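Side-chain contacts in DNA protection during starvation protein (Halobacterium salinarum, PDB 1TJO), which probably protects DNA from oxidative damage by oxidising iron(II) with hydrogen peroxide and storing it as ferric mineral inside a hollow shell of twelve subunits: residues 60-65 against 167-172; 139-144 against 151-156. One frame throughout, in Å; residues are numbered along the deposited sequence.

Contact 1: residues 60-65 against 167-172; sequences FRDLHL and EHYLED. With MG (magnesium ion), chain H.
Y169, L63 and D62 join two helices of the ferritin-like four-helix bundle, the last turn of helix 146-169 meeting the first of helix 60-87. CD2 of L63 sits almost centrally over one face of the Y169 ring, 3.5 Å from its centroid and 8° off the normal, a CH-pi contact. The leucine and tyrosine side chains run antiparallel alongside one another. Beyond this apolar lid the phenol hydroxyl donates to D62 OD1, which lies at the ring edge in the ring plane. The carboxylate is turned 57° from that plane. At 2.4 Å from Y169 OH to D62 OD1 the bond is very short, and its exact length is doubtful. With CG of D62 anti to the backbone N (chi1 178°), the carboxylate reaches across to the phenol, while OD2 forms a salt bridge to R61 of a second subunit. A phenylalanine in place of Y169 would probably leave D62 OD1 without its hydroxyl donor across the contact. Next to the tyrosine, H168, a residue of the iron-translocation path, binds magnesium through NE2 (2.6 Å). E56 of the second subunit and Q86 of a fourth also bind this ion, and its water 1 donates to E171 OE2 at 2.9 Å.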
# COMPACT_ATOMS: atom_id res chain seq x y z
N PHE A 60 3.58 -3.98 30.67
CA PHE A 60 4.35 -4.98 29.94
C PHE A 60 4.16 -4.94 28.42
O PHE A 60 5.07 -5.23 27.68
CB PHE A 60 4.11 -6.41 30.42
CG PHE A 60 3.10 -7.12 29.60
CD1 PHE A 60 3.48 -7.96 28.56
CD2 PHE A 60 1.77 -6.87 29.82
CE1 PHE A 60 2.50 -8.56 27.72
CE2 PHE A 60 0.80 -7.48 29.01
CZ PHE A 60 1.18 -8.30 27.97
N ARG A 61 2.98 -4.58 27.95
CA ARG A 61 2.72 -4.67 26.52
C ARG A 61 3.49 -3.58 25.75
O ARG A 61 4.11 -3.86 24.75
CB ARG A 61 1.24 -4.63 26.23
CG ARG A 61 0.82 -5.36 24.98
CD ARG A 61 -0.61 -5.01 24.55
NE ARG A 61 -0.79 -4.97 23.12
CZ ARG A 61 -1.19 -3.93 22.41
NH1 ARG A 61 -1.49 -2.75 22.96
NH2 ARG A 61 -1.30 -4.10 21.12
N ASP A 62 3.48 -2.37 26.29
CA ASP A 62 4.23 -1.28 25.72
C ASP A 62 5.73 -1.65 25.72
O ASP A 62 6.44 -1.46 24.72
CB ASP A 62 4.04 0.01 26.50
CG ASP A 62 4.87 1.11 25.93
OD1 ASP A 62 5.82 1.57 26.61
OD2 ASP A 62 4.66 1.53 24.77
N LEU A 63 6.21 -2.22 26.83
CA LEU A 63 7.61 -2.62 26.88
C LEU A 63 7.93 -3.78 25.98
O LEU A 63 8.98 -3.85 25.35
CB LEU A 63 8.02 -2.97 28.30
CG LEU A 63 8.19 -1.80 29.24
CD1 LEU A 63 8.12 -2.24 30.69
CD2 LEU A 63 9.53 -1.11 28.87
N HIS A 64 7.00 -4.71 25.86
CA HIS A 64 7.17 -5.85 24.97
C HIS A 64 7.37 -5.36 23.54
O HIS A 64 8.29 -5.80 22.86
CB HIS A 64 5.96 -6.78 25.08
CG HIS A 64 5.97 -7.96 24.17
ND1 HIS A 64 6.71 -9.10 24.42
CD2 HIS A 64 5.27 -8.20 23.03
CE1 HIS A 64 6.50 -9.97 23.44
NE2 HIS A 64 5.62 -9.46 22.60
N LEU A 65 6.55 -4.40 23.12
CA LEU A 65 6.63 -3.84 21.77
C LEU A 65 7.94 -3.09 21.64
O LEU A 65 8.64 -3.26 20.63
CB LEU A 65 5.40 -2.97 21.53
CG LEU A 65 4.15 -3.83 21.40
CD1 LEU A 65 2.87 -2.93 21.46
CD2 LEU A 65 4.19 -4.72 20.15
N GLU A 167 16.34 5.04 29.35
CA GLU A 167 16.55 6.05 30.37
C GLU A 167 15.23 6.68 30.83
O GLU A 167 14.99 6.80 32.02
CB GLU A 167 17.52 7.15 29.88
CG GLU A 167 17.91 8.14 30.96
CD GLU A 167 19.24 8.84 30.72
OE1 GLU A 167 19.29 9.68 29.81
OE2 GLU A 167 20.21 8.60 31.49
N HIS A 168 14.37 7.05 29.87
CA HIS A 168 13.03 7.52 30.22
C HIS A 168 12.12 6.57 30.94
O HIS A 168 11.44 7.00 31.86
CB HIS A 168 12.35 8.13 29.04
CG HIS A 168 12.79 9.53 28.78
ND1 HIS A 168 12.01 10.45 28.09
CD2 HIS A 168 13.91 10.19 29.17
CE1 HIS A 168 12.66 11.61 28.05
NE2 HIS A 168 13.81 11.47 28.69
N TYR A 169 12.14 5.29 30.57
CA TYR A 169 11.28 4.32 31.25
C TYR A 169 11.64 4.20 32.74
O TYR A 169 10.75 3.93 33.55
CB TYR A 169 11.46 2.95 30.66
CG TYR A 169 10.58 2.64 29.46
CD1 TYR A 169 9.20 2.72 29.55
CD2 TYR A 169 11.16 2.30 28.25
CE1 TYR A 169 8.40 2.39 28.46
CE2 TYR A 169 10.37 2.01 27.16
CZ TYR A 169 9.00 2.05 27.27
OH TYR A 169 8.22 1.70 26.18
N LEU A 170 12.92 4.40 33.05
CA LEU A 170 13.48 4.31 34.40
C LEU A 170 13.37 5.57 35.23
O LEU A 170 13.67 5.55 36.44
CB LEU A 170 14.95 3.90 34.34
CG LEU A 170 15.16 2.48 33.83
CD1 LEU A 170 16.62 2.11 33.61
CD2 LEU A 170 14.47 1.42 34.73
N GLU A 171 12.99 6.66 34.61
CA GLU A 171 12.87 7.93 35.32
C GLU A 171 11.80 7.94 36.38
O GLU A 171 10.82 7.23 36.30
CB GLU A 171 12.62 9.09 34.38
CG GLU A 171 13.89 9.64 33.80
CD GLU A 171 14.66 10.51 34.75
OE1 GLU A 171 14.26 10.68 35.93
OE2 GLU A 171 15.70 11.05 34.30
N ASP A 172 12.00 8.79 37.39
CA ASP A 172 11.12 8.78 38.55
C ASP A 172 9.89 9.67 38.43
O ASP A 172 9.69 10.62 39.17
CB ASP A 172 11.89 9.19 39.81
CG ASP A 172 12.47 10.60 39.74
OD1 ASP A 172 12.50 11.26 38.69
OD2 ASP A 172 12.91 11.15 40.78
MG MG H . 15.02 13.15 30.20
O HOH W 1 15.95 11.79 31.52
O HOH W 2 16.42 12.75 28.96
O HOH W 3 15.87 14.62 31.19

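Contact 2: residues 139-144 against 151-156; sequences LAENLG and MLREGL. With FE (Fe (III) ion), chain G; SO4 (sulfate ion), chain E.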
# COMPACT_ATOMS: atom_id res chain seq x y z
N LEU A 139 37.89 6.66 14.23
CA LEU A 139 38.90 5.79 13.65
C LEU A 139 38.68 5.67 12.15
O LEU A 139 39.61 5.82 11.37
CB LEU A 139 38.86 4.40 14.32
CG LEU A 139 39.69 3.30 13.65
CD1 LEU A 139 41.15 3.64 13.85
CD2 LEU A 139 39.37 1.98 14.23
N ALA A 140 37.44 5.38 11.75
CA ALA A 140 37.14 5.21 10.34
C ALA A 140 37.37 6.50 9.57
O ALA A 140 37.97 6.47 8.49
CB ALA A 140 35.69 4.68 10.15
N GLU A 141 36.96 7.64 10.11
CA GLU A 141 37.12 8.88 9.34
C GLU A 141 38.62 9.23 9.22
O GLU A 141 39.09 9.65 8.14
CB GLU A 141 36.24 10.00 9.88
CG GLU A 141 34.80 9.85 9.38
CD GLU A 141 34.16 11.08 8.69
OE1 GLU A 141 34.44 12.19 9.21
OE2 GLU A 141 33.32 10.94 7.67
N ASN A 142 39.38 8.93 10.26
CA ASN A 142 40.82 9.20 10.26
C ASN A 142 41.57 8.35 9.26
O ASN A 142 42.58 8.80 8.70
CB ASN A 142 41.41 8.98 11.66
CG ASN A 142 41.07 10.10 12.62
OD1 ASN A 142 41.18 9.94 13.85
ND2 ASN A 142 40.64 11.25 12.08
N LEU A 143 41.09 7.13 9.02
CA LEU A 143 41.64 6.26 7.97
C LEU A 143 41.08 6.58 6.56
O LEU A 143 41.51 5.95 5.62
CB LEU A 143 41.37 4.79 8.29
CG LEU A 143 41.98 4.24 9.58
CD1 LEU A 143 41.42 2.89 9.91
CD2 LEU A 143 43.49 4.17 9.49
N GLY A 144 40.13 7.50 6.43
CA GLY A 144 39.59 7.86 5.12
C GLY A 144 38.49 6.92 4.64
O GLY A 144 38.08 6.95 3.47
N MET A 151 28.15 4.76 8.01
CA MET A 151 27.38 3.63 8.45
C MET A 151 27.30 3.57 9.97
O MET A 151 26.26 3.30 10.55
CB MET A 151 27.99 2.35 7.92
CG MET A 151 27.23 1.12 8.30
SD MET A 151 28.17 -0.36 8.04
CE MET A 151 28.92 0.04 6.49
N LEU A 152 28.44 3.82 10.62
CA LEU A 152 28.50 3.79 12.08
C LEU A 152 27.62 4.88 12.65
O LEU A 152 26.91 4.64 13.63
CB LEU A 152 29.94 3.94 12.55
CG LEU A 152 30.85 2.74 12.30
CD1 LEU A 152 32.28 3.04 12.49
CD2 LEU A 152 30.46 1.58 13.18
N ARG A 153 27.64 6.07 12.03
CA ARG A 153 26.81 7.17 12.54
C ARG A 153 25.30 6.88 12.39
O ARG A 153 24.50 7.19 13.25
CB ARG A 153 27.18 8.49 11.85
CG ARG A 153 28.48 9.07 12.31
CD ARG A 153 28.83 10.37 11.58
NE ARG A 153 30.26 10.56 11.49
CZ ARG A 153 30.96 10.61 10.37
NH1 ARG A 153 30.43 10.51 9.14
NH2 ARG A 153 32.23 10.77 10.51
N GLU A 154 24.94 6.27 11.28
CA GLU A 154 23.54 5.91 11.00
C GLU A 154 23.04 4.91 12.04
O GLU A 154 21.91 5.03 12.51
CB GLU A 154 23.43 5.35 9.59
CG GLU A 154 23.65 6.41 8.47
CD GLU A 154 22.38 7.00 7.86
OE1 GLU A 154 21.33 6.32 7.98
OE2 GLU A 154 22.42 8.13 7.27
N GLY A 155 23.90 3.97 12.44
CA GLY A 155 23.63 3.00 13.50
C GLY A 155 23.59 3.65 14.87
O GLY A 155 22.69 3.40 15.68
N LEU A 156 24.55 4.52 15.12
CA LEU A 156 24.66 5.17 16.41
C LEU A 156 23.42 5.95 16.74
O LEU A 156 22.95 5.92 17.91
CB LEU A 156 25.88 6.12 16.41
CG LEU A 156 26.15 6.90 17.68
CD1 LEU A 156 26.49 5.99 18.76
CD2 LEU A 156 27.31 7.88 17.46
FE FE G . 20.97 9.05 6.08
S SO4 E . 26.96 11.65 7.80
O1 SO4 E . 26.94 11.87 9.24
O2 SO4 E . 28.01 10.69 7.44
O3 SO4 E . 25.64 11.05 7.44
O4 SO4 E . 27.12 12.94 7.14
O HOH W 4 19.42 8.54 7.36
O HOH W 5 19.54 9.96 4.83
O HOH W 6 20.60 7.31 4.99
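E141 OE2 takes a weak hydrogen bond from R153 NH1 (3.3 Å, N-H...O angle 142°) and another weak one from H146 ND1 of its own chain; a long, weak ion pair also links it to R153 NE of a fifth subunit. OE1 of the same carboxylate makes a salt bridge to R153 NH2 at 2.9 Å, though the place of that nitrogen is less sure. The two side chains meet at about a right angle. The carboxylate stands perpendicular to the guanidinium plane and comes in at its edge, so the two groups do not lie in one plane, as they would in a coplanar carboxylate-guanidinium pair. R153 gets there with a chain extended from CG to NE, while the bend of E141 at chi2 (-127°) carries its acid group round to the arginine. The segments flank the turn of a helical hairpin, helices 115-142 and 146-169 of the ferritin-like bundle. G144, with positive phi, ends the first helix in a Schellman motif. On the bundle side of the ion pair, A140 CB touches L152 CD1 at 4.4 Å, and L34 of helix 24-54 packs on L152. R153 NH1 also donates to sulfate O2 (3.0 Å), again at the guanidinium edge. R153 and H150 from three subunits bind this sulfate, probably a guest from the crystallisation liquor; the arginines' positive charge is likely to offset that of the anion. One residue on, E154, an iron-nucleation residue, turns to a separate site: its OE2 binds iron(III) at 2.1 Å beside three waters, with E154 OE2 of the fourth and fifth subunits as the other ligands, and water 4 also donates to E154 OE1 at 3.0 Å.

In the fold
Contacts 1 and 2 share helix 146-169 but use different partners and different parts of it: contact 1 joins its final turn to helix 60-87, and contact 2 its earlier half to helix 115-142, the hairpin neighbour. Their centres lie 30 Å apart and they do not touch. Both are largely buried, contact 2 somewhat nearer the centre of the chain. Contact 1 depends on an aromatic ring with one neutral donor, contact 2 on an ion pair beside a small aliphatic contact. Each also borders on metal at a subunit interface: magnesium by the iron-translocation residues in contact 1, iron by the nucleation residue in contact 2.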